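Long-range contacts in MucR Phosphodiesterase (Pseudomonas aeruginosa, PDB 5M1T), which is an EAL-domain phosphodiesterase whose barrel pocket holds C2E beside magnesium ions: residues L46-Q51 with A66-E71; E103-M108 with N141-H146; D118-V123 with P150-L155. All blocks are in the same frame, centred on the assembly; numbering follows the deposited sequence.

Interaction 1 of 3, residues L46-Q51 with A66-E71; sequences LVLHYQ and ALLRWE. With C2E (9,9'-[(2R,3R,3aS,5S,7aR,9R,10R,10aS,12S,14aR)-3,5,10,12-tetrahydroxy-5,12-dioxidooctahydro-2H,7H-difuro[3,2-d:3',2'-j][1,3,7,9,2,8]tetraoxadiphosphacyclododecine-2,9-diyl]bis(2-amino-1,9-dihydro-6H-purin-6-one)), chain C.
O21, a phosphate oxygen of C2E, is gripped by both terminal nitrogens of Arg69, whose chain lies across the ring of His49 on the neighbouring strand. The two strands, 46-51 and 66-71, form an antiparallel beta hairpin, the first two strands of the EAL barrel. Arg69 NH1 and NH2 each reach C2E O21 at 2.7 Å, with the oxygen at the guanidinium edge and near its plane. NH1 also turns back to its neighbour's carbonyl, Leu68 O, from above the carbonyl plane, so bonds at two points fix the rotation of the group. A bend at chi2 (-85°) carries the arginine chain over the imidazole: Arg69 CG stands 3.8 Å from the ring centroid of His49, a CH-pi contact almost on the ring normal, with the ring and guanidinium planes 45° apart. The backbones are joined by paired bonds. Leu67 N gives to His49 O at 2.7 Å, His49 N answers to Leu67 O, and Val47 pairs with Arg69 in the same way. The hairpin backbone also reads the ligand directly, since Leu68 N points at N71 of C2E at 3.1 Å with an N-H...N angle of 177°. Gln51, at the far end, brings its amide close to the other base while bonding Gln263 and Gly268. On the face of the sheet opposite His49 and Arg69, Leu46, Leu48, Tyr50, Ala66, Leu68 and Trp70 make an apolar layer, Leu48, Tyr50 and Leu68 meeting helix 93-113. There Leu46 CD2 rests 3.6 Å from Trp70 CB.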
loop_
_atom_site.group_PDB
_atom_site.type_symbol
_atom_site.label_atom_id
_atom_site.label_comp_id
_atom_site.label_asym_id
_atom_site.label_seq_id
_atom_site.Cartn_x
_atom_site.Cartn_y
_atom_site.Cartn_z
ATOM N N LEU A 46 14.131 -8.386 19.282
ATOM C CA LEU A 46 14.071 -7.118 18.548
ATOM C C LEU A 46 13.993 -5.922 19.477
ATOM O O LEU A 46 13.163 -5.875 20.385
ATOM C CB LEU A 46 12.923 -7.091 17.526
ATOM C CG LEU A 46 12.988 -8.086 16.372
ATOM C CD1 LEU A 46 11.909 -7.804 15.318
ATOM C CD2 LEU A 46 14.363 -8.109 15.730
ATOM N N VAL A 47 14.868 -4.940 19.232
ATOM C CA VAL A 47 14.952 -3.736 20.058
ATOM C C VAL A 47 15.055 -2.485 19.197
ATOM O O VAL A 47 15.553 -2.546 18.072
ATOM C CB VAL A 47 16.179 -3.799 20.994
ATOM C CG1 VAL A 47 16.070 -4.986 21.917
ATOM C CG2 VAL A 47 17.481 -3.886 20.203
ATOM N N LEU A 48 14.613 -1.344 19.713
ATOM C CA LEU A 48 14.824 -0.076 19.019
ATOM C C LEU A 48 16.017 0.672 19.554
ATOM O O LEU A 48 16.185 0.828 20.769
ATOM C CB LEU A 48 13.616 0.834 19.121
ATOM C CG LEU A 48 12.418 0.469 18.292
ATOM C CD1 LEU A 48 11.368 1.571 18.418
ATOM C CD2 LEU A 48 12.817 0.301 16.840
ATOM N N HIS A 49 16.845 1.145 18.625
ATOM C CA HIS A 49 17.828 2.163 18.952
ATOM C C HIS A 49 17.333 3.479 18.359
ATOM O O HIS A 49 16.507 3.500 17.444
ATOM C CB HIS A 49 19.189 1.766 18.420
ATOM C CG HIS A 49 19.827 0.663 19.208
ATOM N ND1 HIS A 49 21.175 0.379 19.150
ATOM C CD2 HIS A 49 19.296 -0.216 20.090
ATOM C CE1 HIS A 49 21.441 -0.651 19.934
ATOM N NE2 HIS A 49 20.319 -1.024 20.523
ATOM N N TYR A 50 17.806 4.574 18.923
ATOM C CA TYR A 50 17.325 5.880 18.590
ATOM C C TYR A 50 18.529 6.726 18.267
ATOM O O TYR A 50 19.506 6.723 19.021
ATOM C CB TYR A 50 16.545 6.469 19.774
ATOM C CG TYR A 50 15.366 5.607 20.176
ATOM C CD1 TYR A 50 14.166 5.709 19.529
ATOM C CD2 TYR A 50 15.476 4.685 21.184
ATOM C CE1 TYR A 50 13.088 4.900 19.860
ATOM C CE2 TYR A 50 14.406 3.863 21.529
ATOM C CZ TYR A 50 13.216 3.969 20.866
ATOM O OH TYR A 50 12.159 3.170 21.239
ATOM N N GLN A 51 18.493 7.413 17.125
ATOM C CA GLN A 51 19.558 8.351 16.775
ATOM C C GLN A 51 19.093 9.818 16.835
ATOM O O GLN A 51 18.105 10.193 16.216
ATOM C CB GLN A 51 20.130 8.048 15.409
ATOM C CG GLN A 51 21.472 8.755 15.254
ATOM C CD GLN A 51 22.069 8.615 13.888
ATOM O OE1 GLN A 51 21.360 8.340 12.916
ATOM N NE2 GLN A 51 23.395 8.784 13.811
ATOM N N ALA A 66 13.937 6.320 15.078
ATOM C CA ALA A 66 13.912 4.963 15.563
ATOM C C ALA A 66 14.516 4.031 14.530
ATOM O O ALA A 66 14.147 4.091 13.353
ATOM C CB ALA A 66 12.461 4.522 15.867
ATOM N N LEU A 67 15.427 3.178 14.984
ATOM C CA LEU A 67 16.177 2.273 14.135
ATOM C C LEU A 67 16.204 0.839 14.741
ATOM O O LEU A 67 16.654 0.608 15.867
ATOM C CB LEU A 67 17.612 2.798 13.952
ATOM C CG LEU A 67 17.769 4.090 13.141
ATOM C CD1 LEU A 67 19.195 4.675 13.231
ATOM C CD2 LEU A 67 17.374 3.847 11.681
ATOM N N LEU A 68 15.719 -0.120 13.967
ATOM C CA LEU A 68 15.534 -1.457 14.454
ATOM C C LEU A 68 16.871 -2.183 14.528
ATOM O O LEU A 68 17.727 -2.035 13.642
ATOM C CB LEU A 68 14.567 -2.201 13.537
ATOM C CG LEU A 68 14.095 -3.615 13.937
ATOM C CD1 LEU A 68 13.288 -3.566 15.208
ATOM C CD2 LEU A 68 13.287 -4.245 12.800
ATOM N N ARG A 69 17.056 -2.947 15.602
ATOM C CA ARG A 69 18.206 -3.828 15.748
ATOM C C ARG A 69 17.732 -5.233 16.172
ATOM O O ARG A 69 16.648 -5.401 16.760
ATOM C CB ARG A 69 19.147 -3.266 16.780
ATOM C CG ARG A 69 19.683 -1.875 16.437
ATOM C CD ARG A 69 20.908 -1.978 15.539
ATOM N NE ARG A 69 21.415 -0.673 15.091
ATOM C CZ ARG A 69 20.900 0.080 14.113
ATOM N NH1 ARG A 69 19.813 -0.282 13.467
ATOM N NH2 ARG A 69 21.473 1.223 13.790
ATOM N N TRP A 70 18.528 -6.244 15.869
ATOM C CA TRP A 70 18.178 -7.600 16.279
ATOM C C TRP A 70 19.323 -8.163 17.130
ATOM O O TRP A 70 20.424 -8.402 16.632
ATOM C CB TRP A 70 17.867 -8.429 15.023
ATOM C CG TRP A 70 17.480 -9.870 15.231
ATOM C CD1 TRP A 70 17.199 -10.495 16.399
ATOM C CD2 TRP A 70 17.303 -10.844 14.199
ATOM N NE1 TRP A 70 16.863 -11.809 16.163
ATOM C CE2 TRP A 70 16.915 -12.042 14.814
ATOM C CE3 TRP A 70 17.427 -10.805 12.806
ATOM C CZ2 TRP A 70 16.658 -13.218 14.085
ATOM C CZ3 TRP A 70 17.154 -11.971 12.075
ATOM C CH2 TRP A 70 16.782 -13.159 12.722
ATOM N N GLU A 71 19.078 -8.303 18.422
ATOM C CA GLU A 71 20.029 -8.950 19.317
ATOM C C GLU A 71 19.918 -10.446 19.142
ATOM O O GLU A 71 19.079 -11.098 19.747
ATOM C CB GLU A 71 19.751 -8.628 20.783
ATOM C CG GLU A 71 19.796 -7.160 21.118
ATOM C CD GLU A 71 19.379 -6.889 22.556
ATOM O OE1 GLU A 71 18.576 -7.693 23.129
ATOM O OE2 GLU A 71 19.873 -5.882 23.101
HETATM P P1 C2E C . 17.784 4.963 6.995
HETATM O O2P C2E C . 16.326 5.299 7.140
HETATM O O1P C2E C . 18.539 5.790 5.975
HETATM O "O5'" C2E C . 18.450 5.132 8.435
HETATM C "C5'" C2E C . 19.706 5.755 8.585
HETATM C "C4'" C2E C . 20.825 4.739 8.554
HETATM O "O4'" C2E C . 22.078 5.450 8.515
HETATM C "C3'" C2E C . 20.865 3.877 9.804
HETATM O "O3'" C2E C . 21.366 2.588 9.455
HETATM C "C2'" C2E C . 21.873 4.569 10.696
HETATM O "O2'" C2E C . 22.496 3.690 11.633
HETATM C "C1'" C2E C . 22.860 5.043 9.638
HETATM N N9 C2E C . 23.693 6.168 10.062
HETATM C C8 C2E C . 23.303 7.250 10.754
HETATM N N7 C2E C . 24.351 8.080 10.948
HETATM C C5 C2E C . 25.421 7.527 10.359
HETATM C C6 C2E C . 26.833 7.883 10.189
HETATM O O6 C2E C . 27.268 8.959 10.657
HETATM N N1 C2E C . 27.609 7.021 9.513
HETATM C C2 C2E C . 27.136 5.860 9.005
HETATM N N2 C2E C . 27.969 5.028 8.338
HETATM N N3 C2E C . 25.851 5.481 9.117
HETATM C C4 C2E C . 24.978 6.263 9.780
HETATM P P11 C2E C . 20.634 1.256 9.980
HETATM O O21 C2E C . 20.240 1.463 11.433
HETATM O O11 C2E C . 21.581 0.110 9.856
HETATM O O5A C2E C . 19.318 1.066 9.092
HETATM C C5A C2E C . 19.464 0.907 7.677
HETATM C C4A C2E C . 18.117 1.066 7.006
HETATM O O4A C2E C . 17.186 0.117 7.515
HETATM C C3A C2E C . 17.465 2.390 7.304
HETATM O O3A C2E C . 17.974 3.441 6.501
HETATM C C2A C2E C . 16.010 2.107 7.035
HETATM O O2A C2E C . 15.719 2.143 5.645
HETATM C C1A C2E C . 15.869 0.679 7.498
HETATM N N91 C2E C . 15.237 0.632 8.848
HETATM C C81 C2E C . 15.817 0.760 10.060
HETATM N N71 C2E C . 14.897 0.623 11.051
HETATM C C51 C2E C . 13.713 0.405 10.452
HETATM C C61 C2E C . 12.323 0.183 10.885
HETATM O O61 C2E C . 12.033 0.183 12.101
HETATM N N11 C2E C . 11.390 -0.003 9.935
HETATM C C21 C2E C . 11.696 0.016 8.619
HETATM N N21 C2E C . 10.722 -0.176 7.713
HETATM N N31 C2E C . 12.944 0.215 8.144
HETATM C C41 C2E C . 13.951 0.419 9.012
#

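Interaction 2 of 3, residues E103-M108 with N141-H146; sequences EACRQM and NALLRH
His146 lays its imidazole flat on the backbone of Cys105 and Arg106, where two helices of the EAL barrel's outer layer meet: the end of helix 135-145 and the middle of helix 93-113. His146 is the first residue to leave helical geometry, and its side chain projects toward the other helix with CG anti to its own carbonyl carbon (chi1 -65°). Starting at the root, His146 CB comes to 4.0 Å from Cys105 O. CG lies next to the Arg106 N and CA atoms, and Arg106 N stands over the centre of the ring, 3.8 Å above its plane. The two sides of the ring then divide the neighbours. CD2 faces Cys105 CB at 3.8 Å, whereas ND1 lies 3.5 Å from Arg106 CA, and CE1 runs on to Arg106 CB, also 3.5 Å away. At the tip, NE2 is hydrogen-bonded to Asp102 OD1, an oxygen that also takes a salt bridge from Arg145 NH1; the carboxylate could favour a protonated imidazole, though the nearby Arg145 would offset this. Arg145 CG covers the opposite face of the ring, offset toward its rim, so the imidazole is sandwiched between Arg145 of its own helix and the backbone of helix 93-113. No hydrogen bond joins the two segments themselves. The guanidinium of Arg106 turns away instead and grips Glu103 side-on, NE to OE1 and NH2 to OE2, the latter at 2.9 Å. Deeper in the interface Cys105 projects toward the other helix, and its SG rests 4.1 Å from both Ala142 CB and Leu143 CD2.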
loop_
_atom_site.group_PDB
_atom_site.type_symbol
_atom_site.label_atom_id
_atom_site.label_comp_id
_atom_site.label_asym_id
_atom_site.label_seq_id
_atom_site.Cartn_x
_atom_site.Cartn_y
_atom_site.Cartn_z
ATOM N N GLU A 103 6.223 0.546 20.180
ATOM C CA GLU A 103 7.344 0.853 21.067
ATOM C C GLU A 103 7.864 2.278 20.889
ATOM O O GLU A 103 8.303 2.905 21.844
ATOM C CB GLU A 103 8.494 -0.143 20.807
ATOM C CG GLU A 103 9.768 0.131 21.577
ATOM C CD GLU A 103 9.689 -0.201 23.070
ATOM O OE1 GLU A 103 8.651 -0.691 23.565
ATOM O OE2 GLU A 103 10.686 0.054 23.765
ATOM N N ALA A 104 7.844 2.783 19.664
ATOM C CA ALA A 104 8.280 4.148 19.408
ATOM C C ALA A 104 7.280 5.116 20.041
ATOM O O ALA A 104 7.638 6.146 20.606
ATOM C CB ALA A 104 8.367 4.390 17.912
ATOM N N CYS A 105 6.006 4.818 19.891
ATOM C CA CYS A 105 4.983 5.691 20.463
ATOM C C CYS A 105 5.021 5.639 21.975
ATOM O O CYS A 105 4.829 6.643 22.633
ATOM C CB CYS A 105 3.582 5.345 19.929
ATOM S SG CYS A 105 3.322 5.870 18.208
ATOM N N ARG A 106 5.292 4.469 22.527
ATOM C CA ARG A 106 5.382 4.286 23.977
ATOM C C ARG A 106 6.519 5.127 24.506
ATOM O O ARG A 106 6.378 5.868 25.499
ATOM C CB ARG A 106 5.639 2.827 24.318
ATOM C CG ARG A 106 5.423 2.496 25.798
ATOM C CD ARG A 106 5.789 1.057 26.163
ATOM N NE ARG A 106 7.198 0.754 25.907
ATOM C CZ ARG A 106 8.223 1.102 26.703
ATOM N NH1 ARG A 106 8.026 1.744 27.850
ATOM N NH2 ARG A 106 9.475 0.800 26.348
ATOM N N GLN A 107 7.652 5.021 23.828
ATOM C CA GLN A 107 8.832 5.755 24.211
ATOM C C GLN A 107 8.659 7.274 24.136
ATOM O O GLN A 107 9.098 7.995 25.042
ATOM C CB GLN A 107 10.011 5.333 23.357
ATOM C CG GLN A 107 11.329 5.799 23.907
ATOM C CD GLN A 107 11.604 5.251 25.310
ATOM O OE1 GLN A 107 11.561 4.041 25.541
ATOM N NE2 GLN A 107 11.871 6.137 26.237
ATOM N N MET A 108 8.043 7.764 23.063
ATOM C CA MET A 108 7.853 9.201 22.919
ATOM C C MET A 108 6.958 9.733 24.048
ATOM O O MET A 108 7.271 10.759 24.676
ATOM C CB MET A 108 7.282 9.532 21.537
ATOM C CG MET A 108 7.250 11.024 21.187
ATOM S SD MET A 108 8.797 11.972 21.348
ATOM C CE MET A 108 9.847 11.031 20.335
ATOM N N ASN A 141 -4.439 4.071 15.564
ATOM C CA ASN A 141 -4.578 3.213 16.751
ATOM C C ASN A 141 -3.368 3.325 17.695
ATOM O O ASN A 141 -3.536 3.358 18.923
ATOM C CB ASN A 141 -4.767 1.731 16.402
ATOM C CG ASN A 141 -6.039 1.440 15.578
ATOM O OD1 ASN A 141 -6.924 2.288 15.395
ATOM N ND2 ASN A 141 -6.114 0.232 15.069
ATOM N N ALA A 142 -2.149 3.358 17.142
ATOM C CA ALA A 142 -0.936 3.424 17.987
ATOM C C ALA A 142 -0.815 4.729 18.772
ATOM O O ALA A 142 -0.345 4.731 19.902
ATOM C CB ALA A 142 0.319 3.215 17.160
ATOM N N LEU A 143 -1.191 5.843 18.146
ATOM C CA LEU A 143 -1.202 7.154 18.804
ATOM C C LEU A 143 -2.259 7.181 19.917
ATOM O O LEU A 143 -1.973 7.640 21.003
ATOM C CB LEU A 143 -1.516 8.263 17.793
ATOM C CG LEU A 143 -0.474 8.433 16.679
ATOM C CD1 LEU A 143 -1.071 9.263 15.552
ATOM C CD2 LEU A 143 0.824 9.014 17.212
ATOM N N LEU A 144 -3.451 6.658 19.643
ATOM C CA LEU A 144 -4.522 6.582 20.641
ATOM C C LEU A 144 -4.128 5.672 21.833
ATOM O O LEU A 144 -4.233 6.073 22.988
ATOM C CB LEU A 144 -5.808 6.110 19.965
ATOM C CG LEU A 144 -7.053 6.044 20.851
ATOM C CD1 LEU A 144 -7.568 7.453 21.164
ATOM C CD2 LEU A 144 -8.122 5.178 20.157
ATOM N N ARG A 145 -3.627 4.474 21.540
ATOM C CA ARG A 145 -3.136 3.533 22.572
ATOM C C ARG A 145 -2.176 4.150 23.597
ATOM O O ARG A 145 -2.211 3.818 24.777
ATOM C CB ARG A 145 -2.439 2.347 21.884
ATOM C CG ARG A 145 -2.266 1.093 22.726
ATOM C CD ARG A 145 -1.427 0.037 21.972
ATOM N NE ARG A 145 -1.974 -0.229 20.644
ATOM C CZ ARG A 145 -1.315 -0.249 19.473
ATOM N NH1 ARG A 145 0.002 -0.029 19.345
ATOM N NH2 ARG A 145 -2.026 -0.474 18.390
ATOM N N HIS A 146 -1.293 5.033 23.137
ATOM C CA HIS A 146 -0.269 5.646 23.992
ATOM C C HIS A 146 -0.543 7.112 24.279
ATOM O O HIS A 146 0.340 7.815 24.726
ATOM C CB HIS A 146 1.099 5.478 23.318
ATOM C CG HIS A 146 1.523 4.048 23.213
ATOM N ND1 HIS A 146 1.992 3.330 24.290
ATOM C CD2 HIS A 146 1.470 3.181 22.177
ATOM C CE1 HIS A 146 2.237 2.090 23.917
ATOM N NE2 HIS A 146 1.943 1.977 22.634
#

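Interaction 3 of 3, residues D118-V123 with P150-L155; sequences DWNIAV and PSHLIL
Strands 120-124 and 153-158 are the parallel neighbours of a beta-alpha-beta unit in the EAL barrel, with helix 135-145 in the crossover, and here Ile121 is laced to the segment 150-155. Its carbonyl O takes Ile154 N at 2.6 Å, and its N gives to His152 O, just before the strand. Val123 N then continues the ladder to Ile154 O at 2.8 Å. Ala122 CA lies against the same oxygen, a C-H...O contact of 3.2 Å that adds a second hydrogen to Ile154 O. The side chains alternate between two layers. Ala122 CB touches Ile154 CG2 at 3.8 Å on one face; on the other, Ile121, Val123, Leu153 and Leu155 pack toward helices 93-113 and 135-145. Leu153, its CG turned away from the backbone N (chi1 174°), sends CD1 across to Ile121 CG2 as well as Val123 CG2, the latter at 4.0 Å. The next residues of both strands carry ligands of a magnesium ion, Asn124 directly after Val123 and Glu156 directly after Leu155. At the opposite end, in the 3-10 turn, His152 ND1 makes a weak, bent hydrogen bond to Trp119 O, 3.0 Å long.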
loop_
_atom_site.group_PDB
_atom_site.type_symbol
_atom_site.label_atom_id
_atom_site.label_comp_id
_atom_site.label_asym_id
_atom_site.label_seq_id
_atom_site.Cartn_x
_atom_site.Cartn_y
_atom_site.Cartn_z
ATOM N N ASP A 118 10.111 19.207 23.171
ATOM C CA ASP A 118 10.414 19.591 21.801
ATOM C C ASP A 118 11.088 18.452 21.043
ATOM O O ASP A 118 11.868 18.697 20.126
ATOM C CB ASP A 118 11.267 20.870 21.778
ATOM C CG ASP A 118 10.543 22.082 22.432
ATOM O OD1 ASP A 118 9.320 21.997 22.742
ATOM O OD2 ASP A 118 11.201 23.132 22.643
ATOM N N TRP A 119 10.817 17.213 21.453
ATOM C CA TRP A 119 11.263 16.044 20.693
ATOM C C TRP A 119 10.130 15.408 19.917
ATOM O O TRP A 119 9.018 15.333 20.372
ATOM C CB TRP A 119 11.850 14.965 21.585
ATOM C CG TRP A 119 13.130 15.319 22.250
ATOM C CD1 TRP A 119 13.774 16.499 22.188
ATOM C CD2 TRP A 119 13.885 14.492 23.146
ATOM N NE1 TRP A 119 14.896 16.464 22.955
ATOM C CE2 TRP A 119 14.992 15.241 23.557
ATOM C CE3 TRP A 119 13.707 13.199 23.662
ATOM C CZ2 TRP A 119 15.938 14.753 24.439
ATOM C CZ3 TRP A 119 14.648 12.695 24.534
ATOM C CH2 TRP A 119 15.756 13.482 24.922
ATOM N N ASN A 120 10.464 14.968 18.718
ATOM C CA ASN A 120 9.626 14.109 17.918
ATOM C C ASN A 120 10.299 12.764 17.664
ATOM O O ASN A 120 11.501 12.609 17.872
ATOM C CB ASN A 120 9.333 14.802 16.594
ATOM C CG ASN A 120 8.534 16.064 16.786
ATOM O OD1 ASN A 120 7.668 16.157 17.700
ATOM N ND2 ASN A 120 8.815 17.074 15.942
ATOM N N ILE A 121 9.523 11.777 17.219
ATOM C CA ILE A 121 10.126 10.516 16.871
ATOM C C ILE A 121 9.785 10.141 15.439
ATOM O O ILE A 121 8.631 10.206 15.015
ATOM C CB ILE A 121 9.772 9.365 17.833
ATOM C CG1 ILE A 121 10.583 8.102 17.464
ATOM C CG2 ILE A 121 8.288 9.020 17.780
ATOM C CD1 ILE A 121 10.864 7.236 18.664
ATOM N N ALA A 122 10.808 9.722 14.714
ATOM C CA ALA A 122 10.662 9.354 13.315
ATOM C C ALA A 122 10.741 7.836 13.126
ATOM O O ALA A 122 11.653 7.189 13.605
ATOM C CB ALA A 122 11.755 10.031 12.509
ATOM N N VAL A 123 9.765 7.279 12.432
ATOM C CA VAL A 123 9.697 5.827 12.198
ATOM C C VAL A 123 9.738 5.549 10.693
ATOM O O VAL A 123 9.043 6.196 9.915
ATOM C CB VAL A 123 8.398 5.227 12.783
ATOM C CG1 VAL A 123 8.216 3.769 12.356
ATOM C CG2 VAL A 123 8.407 5.363 14.304
ATOM N N PRO A 150 -0.324 13.562 17.613
ATOM C CA PRO A 150 0.187 13.110 16.323
ATOM C C PRO A 150 1.364 13.928 15.818
ATOM O O PRO A 150 2.154 13.401 15.080
ATOM C CB PRO A 150 -1.014 13.260 15.402
ATOM C CG PRO A 150 -2.198 13.169 16.311
ATOM C CD PRO A 150 -1.732 13.976 17.494
ATOM N N SER A 151 1.489 15.178 16.254
ATOM C CA SER A 151 2.593 16.036 15.851
ATOM C C SER A 151 3.950 15.560 16.388
ATOM O O SER A 151 4.978 16.013 15.902
ATOM C CB SER A 151 2.355 17.488 16.282
ATOM O OG SER A 151 2.092 17.575 17.686
ATOM N N HIS A 152 3.964 14.634 17.352
ATOM C CA HIS A 152 5.234 14.127 17.883
ATOM C C HIS A 152 5.750 12.869 17.178
ATOM O O HIS A 152 6.788 12.312 17.559
ATOM C CB HIS A 152 5.114 13.906 19.373
ATOM C CG HIS A 152 5.081 15.184 20.152
ATOM N ND1 HIS A 152 6.113 16.101 20.111
ATOM C CD2 HIS A 152 4.140 15.714 20.961
ATOM C CE1 HIS A 152 5.808 17.143 20.862
ATOM N NE2 HIS A 152 4.618 16.931 21.392
ATOM N N LEU A 153 5.044 12.452 16.132
ATOM C CA LEU A 153 5.422 11.317 15.326
ATOM C C LEU A 153 5.761 11.776 13.905
ATOM O O LEU A 153 5.032 12.563 13.307
ATOM C CB LEU A 153 4.291 10.318 15.267
ATOM C CG LEU A 153 4.514 9.129 14.328
ATOM C CD1 LEU A 153 5.604 8.195 14.837
ATOM C CD2 LEU A 153 3.213 8.376 14.167
ATOM N N ILE A 154 6.859 11.266 13.368
ATOM C CA ILE A 154 7.270 11.562 12.006
ATOM C C ILE A 154 7.345 10.232 11.288
ATOM O O ILE A 154 7.875 9.247 11.839
ATOM C CB ILE A 154 8.658 12.263 11.963
ATOM C CG1 ILE A 154 8.534 13.716 12.396
ATOM C CG2 ILE A 154 9.295 12.178 10.570
ATOM C CD1 ILE A 154 9.866 14.412 12.665
ATOM N N LEU A 155 6.784 10.165 10.086
ATOM C CA LEU A 155 6.865 8.969 9.302
ATOM C C LEU A 155 7.751 9.248 8.079
ATOM O O LEU A 155 7.533 10.242 7.338
ATOM C CB LEU A 155 5.485 8.507 8.915
ATOM C CG LEU A 155 4.639 7.997 10.085
ATOM C CD1 LEU A 155 3.205 7.817 9.654
ATOM C CD2 LEU A 155 5.139 6.679 10.674
#

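Overall arrangement
All three contacts belong to one EAL barrel. Along the chain interaction 1 closes first; interactions 2 and 3 then cross, their segments alternating. Strands 61-72 and 120-124 are neighbours in the sheet, so interactions 1 and 3, about 16 Å apart between centres, form a continuous run of four strands; Ala66 N probably bonds to Ala122 O at that seam. Interaction 2 covers this run from outside, its centre about 11 Å from that of interaction 3 and about 16 Å from that of interaction 1. Helix 93-113 touches interactions 1 and 3 alike, Glu103 packing on Leu48 and Ala104 on Val123. The sheet thus carries pocket and metal residues, while the paired helices back it.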